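Local structure of WlaRA, TDP-fucose-3,4-ketoisomerase (Campylobacter jejuni subsp. jejuni 81116, 5TPV) at residues B[67-75]-B[123-131]. The protein belongs to the WxcM-like family of the cupin clan and folds as a beta-sandwich of two antiparallel sheets. Residues are numbered along the deposited sequence; the frame is centred on the assembly and turned at random.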
ATOM      1  N   ILE B  67      -3.546 -14.621  11.329  1.00 32.80           N
ATOM      2  CA  ILE B  67      -2.857 -13.828  12.328  1.00 33.31           C
ATOM      3  C   ILE B  67      -3.333 -14.091  13.753  1.00 33.46           C
ATOM      4  O   ILE B  67      -4.549 -14.161  14.022  1.00 39.03           O
ATOM      5  CB  ILE B  67      -2.962 -12.349  12.000  1.00 38.57           C
ATOM      6  CG1 ILE B  67      -2.305 -11.505  13.073  1.00 38.78           C
ATOM      7  CG2 ILE B  67      -4.398 -11.917  11.860  1.00 47.96           C
ATOM      8  CD1 ILE B  67      -1.930 -10.147  12.581  1.00 38.09           C
ATOM      9  N   LEU B  68      -2.386 -14.178  14.682  1.00 33.03           N
ATOM     10  CA  LEU B  68      -2.723 -14.254  16.118  1.00 37.03           C
ATOM     11  C   LEU B  68      -2.316 -12.929  16.694  1.00 36.15           C
ATOM     12  O   LEU B  68      -1.209 -12.463  16.404  1.00 34.53           O
ATOM     13  CB  LEU B  68      -2.027 -15.414  16.812  1.00 34.91           C
ATOM     14  CG  LEU B  68      -1.884 -15.472  18.335  1.00 45.09           C
ATOM     15  CD1 LEU B  68      -1.202 -16.802  18.680  1.00 46.14           C
ATOM     16  CD2 LEU B  68      -0.988 -14.340  18.859  1.00 57.50           C
ATOM     17  N   ILE B  69      -3.245 -12.310  17.423  1.00 30.39           N
ATOM     18  CA  ILE B  69      -2.980 -11.077  18.158  1.00 34.71           C
ATOM     19  C   ILE B  69      -3.216 -11.318  19.670  1.00 32.24           C
ATOM     20  O   ILE B  69      -4.063 -12.147  20.047  1.00 32.09           O
ATOM     21  CB  ILE B  69      -3.841  -9.878  17.742  1.00 32.12           C
ATOM     22  CG1 ILE B  69      -5.330 -10.223  17.745  1.00 35.67           C
ATOM     23  CG2 ILE B  69      -3.446  -9.366  16.374  1.00 37.88           C
ATOM     24  CD1 ILE B  69      -6.196  -9.058  17.364  1.00 35.98           C
ATOM     25  N   ASP B  70      -2.508 -10.547  20.487  1.00 31.64           N
ATOM     26  CA  ASP B  70      -2.392 -10.822  21.929  1.00 32.88           C
ATOM     27  C   ASP B  70      -2.252  -9.531  22.681  1.00 28.03           C
ATOM     28  O   ASP B  70      -1.366  -8.707  22.382  1.00 35.55           O
ATOM     29  CB  ASP B  70      -1.172 -11.727  22.191  1.00 36.88           C
ATOM     30  CG  ASP B  70      -1.116 -12.257  23.630  1.00 39.61           C
ATOM     31  OD1 ASP B  70      -1.120 -13.486  23.758  1.00 44.63           O
ATOM     32  OD2 ASP B  70      -1.137 -11.473  24.606  1.00 38.49           O
ATOM     33  N   ASP B  71      -3.181  -9.291  23.602  1.00 33.42           N
ATOM     34  CA  ASP B  71      -3.131  -8.075  24.444  1.00 36.21           C
ATOM     35  C   ASP B  71      -2.377  -8.257  25.782  1.00 39.27           C
ATOM     36  O   ASP B  71      -2.410  -7.350  26.592  1.00 38.33           O
ATOM     37  CB  ASP B  71      -4.519  -7.427  24.655  1.00 35.26           C
ATOM     38  CG  ASP B  71      -5.467  -8.249  25.546  1.00 42.56           C
ATOM     39  OD1 ASP B  71      -6.582  -7.719  25.859  1.00 43.85           O
ATOM     40  OD2 ASP B  71      -5.155  -9.400  25.921  1.00 33.79           O
ATOM     41  N   GLY B  72      -1.619  -9.352  25.948  1.00 32.83           N
ATOM     42  CA  GLY B  72      -0.957  -9.642  27.222  1.00 40.86           C
ATOM     43  C   GLY B  72      -1.814 -10.467  28.169  1.00 40.03           C
ATOM     44  O   GLY B  72      -1.306 -11.053  29.095  1.00 45.40           O
ATOM     45  N   LYS B  73      -3.122 -10.509  27.954  1.00 41.46           N
ATOM     46  CA  LYS B  73      -4.042 -11.267  28.774  1.00 39.17           C
ATOM     47  C   LYS B  73      -4.872 -12.257  27.983  1.00 43.17           C
ATOM     48  O   LYS B  73      -5.278 -13.271  28.529  1.00 39.72           O
ATOM     49  CB  LYS B  73      -4.959 -10.280  29.500  1.00 43.66           C
ATOM     50  CG  LYS B  73      -4.291  -9.308  30.488  1.00 42.82           C
ATOM     51  CD  LYS B  73      -3.864  -9.999  31.792  1.00 51.75           C
ATOM     52  CE  LYS B  73      -3.256  -9.066  32.855  1.00 51.68           C
ATOM     53  NZ  LYS B  73      -4.170  -8.002  33.361  1.00 67.40           N
ATOM     54  N   THR B  74      -5.164 -11.946  26.723  1.00 39.40           N
ATOM     55  CA  THR B  74      -5.966 -12.791  25.842  1.00 43.20           C
ATOM     56  C   THR B  74      -5.370 -12.771  24.450  1.00 37.34           C
ATOM     57  O   THR B  74      -4.601 -11.887  24.087  1.00 39.87           O
ATOM     58  CB  THR B  74      -7.373 -12.200  25.672  1.00 43.05           C
ATOM     59  OG1 THR B  74      -7.246 -10.874  25.161  1.00 37.28           O
ATOM     60  CG2 THR B  74      -8.106 -12.146  27.020  1.00 42.34           C
ATOM     61  N   LYS B  75      -5.742 -13.757  23.679  1.00 37.57           N
ATOM     62  CA  LYS B  75      -5.308 -13.837  22.325  1.00 47.98           C
ATOM     63  C   LYS B  75      -6.464 -14.215  21.399  1.00 45.45           C
ATOM     64  O   LYS B  75      -7.473 -14.788  21.817  1.00 39.59           O
ATOM     65  CB  LYS B  75      -4.162 -14.848  22.243  1.00 51.85           C
ATOM     66  CG  LYS B  75      -4.597 -16.285  22.431  1.00 56.68           C
ATOM     67  CD  LYS B  75      -3.385 -17.220  22.441  1.00 65.14           C
ATOM     68  CE  LYS B  75      -3.782 -18.647  22.053  1.00 70.63           C
ATOM     69  NZ  LYS B  75      -3.131 -19.694  22.887  1.00 72.79           N
ATOM     70  N   TYR B 123       8.167 -11.016  24.784  1.00 45.66           N
ATOM     71  CA  TYR B 123       6.782 -11.114  25.225  1.00 51.78           C
ATOM     72  C   TYR B 123       6.591 -10.823  26.711  1.00 42.47           C
ATOM     73  O   TYR B 123       5.675 -10.118  27.107  1.00 51.00           O
ATOM     74  CB  TYR B 123       6.222 -12.482  24.856  1.00 48.76           C
ATOM     75  CG  TYR B 123       4.784 -12.617  25.228  1.00 51.82           C
ATOM     76  CD1 TYR B 123       3.811 -11.975  24.477  1.00 51.59           C
ATOM     77  CD2 TYR B 123       4.386 -13.391  26.329  1.00 51.30           C
ATOM     78  CE1 TYR B 123       2.485 -12.077  24.814  1.00 45.08           C
ATOM     79  CE2 TYR B 123       3.054 -13.488  26.695  1.00 44.48           C
ATOM     80  CZ  TYR B 123       2.100 -12.844  25.922  1.00 52.76           C
ATOM     81  OH  TYR B 123       0.756 -12.960  26.230  1.00 43.49           O
ATOM     82  N   LYS B 124       7.476 -11.365  27.520  1.00 52.23           N
ATOM     83  CA  LYS B 124       7.453 -11.177  28.969  1.00 56.86           C
ATOM     84  C   LYS B 124       7.409  -9.683  29.300  1.00 48.01           C
ATOM     85  O   LYS B 124       6.505  -9.222  29.997  1.00 42.97           O
ATOM     86  CB  LYS B 124       8.678 -11.833  29.661  1.00 74.73           C
ATOM     87  CG  LYS B 124       9.199 -13.185  29.137  1.00 90.48           C
ATOM     88  CD  LYS B 124       8.474 -14.402  29.707  1.00101.65           C
ATOM     89  CE  LYS B 124       8.920 -14.725  31.130  1.00105.66           C
ATOM     90  NZ  LYS B 124       7.787 -15.174  31.991  1.00102.36           N
ATOM     91  N   TYR B 125       8.372  -8.923  28.779  1.00 42.13           N
ATOM     92  CA  TYR B 125       8.366  -7.467  28.951  1.00 45.53           C
ATOM     93  C   TYR B 125       7.231  -6.729  28.213  1.00 49.40           C
ATOM     94  O   TYR B 125       6.757  -5.692  28.692  1.00 48.19           O
ATOM     95  CB  TYR B 125       9.742  -6.885  28.586  1.00 49.71           C
ATOM     96  CG  TYR B 125      10.777  -7.548  29.464  1.00 54.16           C
ATOM     97  CD1 TYR B 125      10.696  -7.401  30.857  1.00 53.07           C
ATOM     98  CD2 TYR B 125      11.746  -8.404  28.925  1.00 58.54           C
ATOM     99  CE1 TYR B 125      11.581  -8.048  31.686  1.00 65.44           C
ATOM    100  CE2 TYR B 125      12.643  -9.058  29.750  1.00 68.53           C
ATOM    101  CZ  TYR B 125      12.543  -8.863  31.123  1.00 70.23           C
ATOM    102  OH  TYR B 125      13.398  -9.482  31.973  1.00 63.76           O
ATOM    103  N   PHE B 126       6.774  -7.273  27.086  1.00 40.65           N
ATOM    104  CA  PHE B 126       5.518  -6.772  26.486  1.00 42.72           C
ATOM    105  C   PHE B 126       4.384  -6.777  27.517  1.00 40.31           C
ATOM    106  O   PHE B 126       3.701  -5.753  27.696  1.00 39.01           O
ATOM    107  CB  PHE B 126       5.097  -7.520  25.193  1.00 36.21           C
ATOM    108  CG  PHE B 126       3.674  -7.217  24.762  1.00 38.97           C
ATOM    109  CD1 PHE B 126       3.339  -5.959  24.300  1.00 38.16           C
ATOM    110  CD2 PHE B 126       2.660  -8.147  24.946  1.00 34.87           C
ATOM    111  CE1 PHE B 126       2.038  -5.645  23.942  1.00 35.25           C
ATOM    112  CE2 PHE B 126       1.364  -7.849  24.590  1.00 33.61           C
ATOM    113  CZ  PHE B 126       1.061  -6.605  24.053  1.00 33.12           C
ATOM    114  N   CYS B 127       4.195  -7.921  28.178  1.00 38.56           N
ATOM    115  CA  CYS B 127       3.107  -8.060  29.168  1.00 46.99           C
ATOM    116  C   CYS B 127       3.290  -7.084  30.332  1.00 43.18           C
ATOM    117  O   CYS B 127       2.346  -6.435  30.763  1.00 42.86           O
ATOM    118  CB  CYS B 127       2.952  -9.496  29.684  1.00 48.04           C
ATOM    119  SG  CYS B 127       2.443 -10.749  28.479  1.00 50.29           S
ATOM    120  N   GLU B 128       4.523  -6.915  30.781  1.00 48.92           N
ATOM    121  CA  GLU B 128       4.827  -5.987  31.886  1.00 50.87           C
ATOM    122  C   GLU B 128       4.522  -4.549  31.462  1.00 55.02           C
ATOM    123  O   GLU B 128       3.809  -3.820  32.181  1.00 48.53           O
ATOM    124  CB  GLU B 128       6.308  -6.152  32.286  1.00 61.09           C
ATOM    125  CG  GLU B 128       6.698  -5.879  33.735  1.00 80.63           C
ATOM    126  CD  GLU B 128       8.132  -6.309  34.044  1.00 93.72           C
ATOM    127  OE1 GLU B 128       9.095  -5.575  33.683  1.00 78.98           O
ATOM    128  OE2 GLU B 128       8.292  -7.403  34.643  1.00 95.25           O
ATOM    129  N   LEU B 129       5.057  -4.122  30.309  1.00 43.80           N
ATOM    130  CA  LEU B 129       4.811  -2.726  29.861  1.00 42.40           C
ATOM    131  C   LEU B 129       3.306  -2.452  29.636  1.00 46.43           C
ATOM    132  O   LEU B 129       2.729  -1.430  30.062  1.00 46.23           O
ATOM    133  CB  LEU B 129       5.637  -2.415  28.619  1.00 42.80           C
ATOM    134  CG  LEU B 129       7.172  -2.484  28.809  1.00 51.23           C
ATOM    135  CD1 LEU B 129       7.911  -2.223  27.507  1.00 45.43           C
ATOM    136  CD2 LEU B 129       7.704  -1.496  29.857  1.00 52.35           C
ATOM    137  N   LYS B 130       2.643  -3.443  29.051  1.00 45.27           N
ATOM    138  CA  LYS B 130       1.220  -3.316  28.751  1.00 53.76           C
ATOM    139  C   LYS B 130       0.362  -3.315  30.033  1.00 48.35           C
ATOM    140  O   LYS B 130      -0.457  -2.429  30.221  1.00 53.58           O
ATOM    141  CB  LYS B 130       0.842  -4.469  27.811  1.00 51.85           C
ATOM    142  CG  LYS B 130      -0.608  -4.525  27.374  1.00 58.45           C
ATOM    143  CD  LYS B 130      -0.885  -3.532  26.251  1.00 47.19           C
ATOM    144  CE  LYS B 130      -2.198  -3.912  25.602  1.00 48.99           C
ATOM    145  NZ  LYS B 130      -2.548  -2.915  24.557  1.00 54.31           N
ATOM    146  N   ASN B 131       0.526  -4.319  30.898  1.00 61.92           N
ATOM    147  CA  ASN B 131      -0.085  -4.314  32.248  1.00 59.13           C
ATOM    148  C   ASN B 131       0.119  -3.000  33.031  1.00 65.79           C
ATOM    149  O   ASN B 131      -0.791  -2.535  33.714  1.00 67.96           O
ATOM    150  CB  ASN B 131       0.405  -5.506  33.075  1.00 61.13           C
ATOM    151  CG  ASN B 131      -0.006  -6.848  32.473  1.00 75.24           C
ATOM    152  OD1 ASN B 131      -0.621  -6.909  31.407  1.00 71.49           O
ATOM    153  ND2 ASN B 131       0.356  -7.941  33.143  1.00 85.85           N
TER
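Tyr123, in the first turn of helix 123-136, reaches the hairpin turn at residues 71-74 and donates its hydroxyl to Asp70, with Tyr123 OH 2.9 Å from Asp70 OD2. In Tyr123, CG lies anti to the backbone N (chi1 -177°), which swings the ring out so that its hydroxyl end comes up against the end of strand 65-70. Ring and carboxylate planes stand 85° apart, and the hydroxyl meets OD2 from above the carboxylate plane. Asp70 OD2 also accepts the backbone N of Gly72, 2.6 Å away and nearly along the C-O axis, closing an Asx turn; two donors therefore hold one carboxylate oxygen, which probably favours the charged carboxylate. Cys127 SG, one helical turn on, lies over one face of the Tyr123 ring, offset toward its rim, and touches Gly72 CA at 3.8 Å.

The turn joins strands 65-70 and 75-80 at the edge of one sheet of the cupin beta-sandwich, and the C-terminal helix packs against this end. Within the turn, Asp71 OD2 gathers the backbone N of Lys73 and both the backbone N and OG1 of Thr74, while OD1 bonds to the Met1 N.

Lys130 can be followed outward from the helix. CB sits over a face of the Phe126 ring, offset toward its rim; Lys130 CG comes to 3.4 Å from Asp71 O. A bend at chi2 (80°) then carries CD and CE past the same carbonyl, Lys130 CE lying 3.6 Å from Asp71 O, and NZ ends in a hydrogen bond to Met92 O. The Phe126 ring itself brings CE2 to 3.6 Å from Gly72 N, which lies at the ring edge. At the periphery, Lys73 CE rests 3.7 Å from Asn131 OD1.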